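Ral guanine nucleotide dissociation stimulator-like 2 (Mus musculus, PDB 4JGW) probably acts as a guanine nucleotide exchange factor for small G proteins and is a putative effector of Ras and/or Rap. Local coordinates at residues K293-A298 with R338-L343. Numbering follows the deposited sequence.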
loop_
_atom_site.group_PDB
_atom_site.type_symbol
_atom_site.label_atom_id
_atom_site.label_comp_id
_atom_site.label_asym_id
_atom_site.label_seq_id
_atom_site.Cartn_x
_atom_site.Cartn_y
_atom_site.Cartn_z
ATOM N N LYS A 293 6.774 -13.886 -26.684
ATOM C CA LYS A 293 5.419 -13.426 -26.392
ATOM C C LYS A 293 5.312 -12.766 -25.015
ATOM O O LYS A 293 4.755 -11.672 -24.890
ATOM C CB LYS A 293 4.418 -14.580 -26.505
ATOM C CG LYS A 293 2.956 -14.167 -26.360
ATOM C CD LYS A 293 2.517 -13.284 -27.518
ATOM C CE LYS A 293 1.060 -12.912 -27.400
ATOM N NZ LYS A 293 0.478 -12.613 -28.735
ATOM N N TRP A 294 5.846 -13.436 -23.995
ATOM C CA TRP A 294 5.815 -12.926 -22.626
ATOM C C TRP A 294 6.685 -11.686 -22.440
ATOM O O TRP A 294 6.327 -10.788 -21.672
ATOM C CB TRP A 294 6.211 -14.013 -21.626
ATOM C CG TRP A 294 5.115 -15.000 -21.353
ATOM C CD1 TRP A 294 5.092 -16.316 -21.708
ATOM C CD2 TRP A 294 3.878 -14.745 -20.672
ATOM N NE1 TRP A 294 3.920 -16.898 -21.293
ATOM C CE2 TRP A 294 3.157 -15.959 -20.652
ATOM C CE3 TRP A 294 3.306 -13.608 -20.082
ATOM C CZ2 TRP A 294 1.895 -16.074 -20.059
ATOM C CZ3 TRP A 294 2.052 -13.722 -19.492
ATOM C CH2 TRP A 294 1.361 -14.949 -19.487
ATOM N N ILE A 295 7.819 -11.646 -23.142
ATOM C CA ILE A 295 8.685 -10.467 -23.166
ATOM C C ILE A 295 7.901 -9.253 -23.673
ATOM O O ILE A 295 7.967 -8.171 -23.083
ATOM C CB ILE A 295 9.958 -10.698 -24.036
ATOM C CG1 ILE A 295 10.943 -11.623 -23.312
ATOM C CG2 ILE A 295 10.643 -9.376 -24.378
ATOM C CD1 ILE A 295 12.027 -12.216 -24.206
ATOM N N ARG A 296 7.157 -9.454 -24.758
ATOM C CA ARG A 296 6.347 -8.401 -25.360
ATOM C C ARG A 296 5.180 -7.995 -24.457
ATOM O O ARG A 296 4.830 -6.816 -24.388
ATOM C CB ARG A 296 5.853 -8.836 -26.746
ATOM C CG ARG A 296 4.920 -7.851 -27.449
ATOM C CD ARG A 296 5.572 -6.497 -27.727
ATOM N NE ARG A 296 6.712 -6.599 -28.634
ATOM C CZ ARG A 296 6.618 -6.697 -29.958
ATOM N NH1 ARG A 296 5.429 -6.718 -30.550
ATOM N NH2 ARG A 296 7.718 -6.781 -30.690
ATOM N N VAL A 297 4.586 -8.970 -23.773
ATOM C CA VAL A 297 3.529 -8.701 -22.794
ATOM C C VAL A 297 4.069 -7.840 -21.647
ATOM O O VAL A 297 3.405 -6.899 -21.205
ATOM C CB VAL A 297 2.896 -10.009 -22.252
ATOM C CG1 VAL A 297 2.008 -9.733 -21.037
ATOM C CG2 VAL A 297 2.092 -10.699 -23.342
ATOM N N ALA A 298 5.275 -8.165 -21.185
ATOM C CA ALA A 298 5.953 -7.386 -20.152
ATOM C C ALA A 298 6.225 -5.969 -20.635
ATOM O O ALA A 298 6.071 -5.012 -19.880
ATOM C CB ALA A 298 7.247 -8.064 -19.732
ATOM N N ARG A 338 17.179 -7.816 -26.330
ATOM C CA ARG A 338 17.536 -6.444 -25.957
ATOM C C ARG A 338 16.420 -5.758 -25.171
ATOM O O ARG A 338 16.691 -4.991 -24.245
ATOM C CB ARG A 338 17.900 -5.621 -27.196
ATOM N N VAL A 339 15.172 -6.035 -25.548
ATOM C CA VAL A 339 14.004 -5.554 -24.808
ATOM C C VAL A 339 13.972 -6.168 -23.408
ATOM O O VAL A 339 13.741 -5.465 -22.422
ATOM C CB VAL A 339 12.674 -5.841 -25.565
ATOM C CG1 VAL A 339 11.462 -5.621 -24.661
ATOM C CG2 VAL A 339 12.564 -4.969 -26.814
ATOM N N PHE A 340 14.222 -7.476 -23.331
ATOM C CA PHE A 340 14.224 -8.200 -22.060
ATOM C C PHE A 340 15.311 -7.714 -21.096
ATOM O O PHE A 340 15.055 -7.564 -19.903
ATOM C CB PHE A 340 14.343 -9.712 -22.296
ATOM C CG PHE A 340 14.372 -10.527 -21.031
ATOM C CD1 PHE A 340 13.281 -10.544 -20.170
ATOM C CD2 PHE A 340 15.490 -11.288 -20.708
ATOM C CE1 PHE A 340 13.308 -11.299 -19.001
ATOM C CE2 PHE A 340 15.524 -12.047 -19.543
ATOM C CZ PHE A 340 14.431 -12.053 -18.688
ATOM N N SER A 341 16.512 -7.470 -21.620
ATOM C CA SER A 341 17.614 -6.907 -20.831
ATOM C C SER A 341 17.254 -5.526 -20.283
ATOM O O SER A 341 17.543 -5.214 -19.125
ATOM C CB SER A 341 18.892 -6.818 -21.670
ATOM O OG SER A 341 19.304 -8.097 -22.115
ATOM N N SER A 342 16.618 -4.714 -21.128
ATOM C CA SER A 342 16.139 -3.384 -20.757
ATOM C C SER A 342 15.077 -3.455 -19.658
ATOM O O SER A 342 15.011 -2.576 -18.797
ATOM C CB SER A 342 15.586 -2.659 -21.990
ATOM O OG SER A 342 15.115 -1.364 -21.668
ATOM N N LEU A 343 14.254 -4.502 -19.695
ATOM C CA LEU A 343 13.238 -4.734 -18.667
ATOM C C LEU A 343 13.848 -5.248 -17.366
ATOM O O LEU A 343 13.331 -4.972 -16.281
ATOM C CB LEU A 343 12.168 -5.712 -19.164
ATOM C CG LEU A 343 11.179 -5.217 -20.224
ATOM C CD1 LEU A 343 10.443 -6.390 -20.855
ATOM C CD2 LEU A 343 10.193 -4.202 -19.649
#
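The ring of Phe340 meets Ile295 obliquely: CG1 of Ile295 lies 4.1 Å from Phe340 CD1, and the two side chains cross at about a right angle. Outside the two segments the same ring meets Trp329, the planes inclined by about 30°, and touches Val314 and Leu317 of helix 307-318. This is helix-helix packing inside the largely helical CDC25-homology (RasGEF) domain, the part that carries exchange activity in this family, and it illustrates how a small apolar seam can join two helices without polar bonds between the paired segments. The axes of segments 293-298 and 338-343, which lie on helices 284-303 and 334-344, come within 9.8 Å at 47°, running in broadly the same direction.

Ile295 is the hub, and its branches divide the work. Its CG2 meets Val339 CG1 at 3.9 Å. The other branch, with CG1 beside the backbone N, carries CD1 across to within 3.9 Å of Phe340 CB. Phe340 itself has CG anti to its own N, which brings the ring's CD1 up to that branch. One turn further along both helices, Ala298 faces Leu343; Ala298 offers only CB, and the longer side chain of Leu343 spans the gap with CD1. Helix 307-318 backs the seam, with Leu317 against Ile295 and Val313 against Ala298, while Val339 and Leu343 also rest on Glu299, the next residue of helix 284-303. A single methyl of Leu343 closes the contact: CD1 sits 3.8 Å from Ala298 CB and 3.8 Å from the backbone O of Ile295.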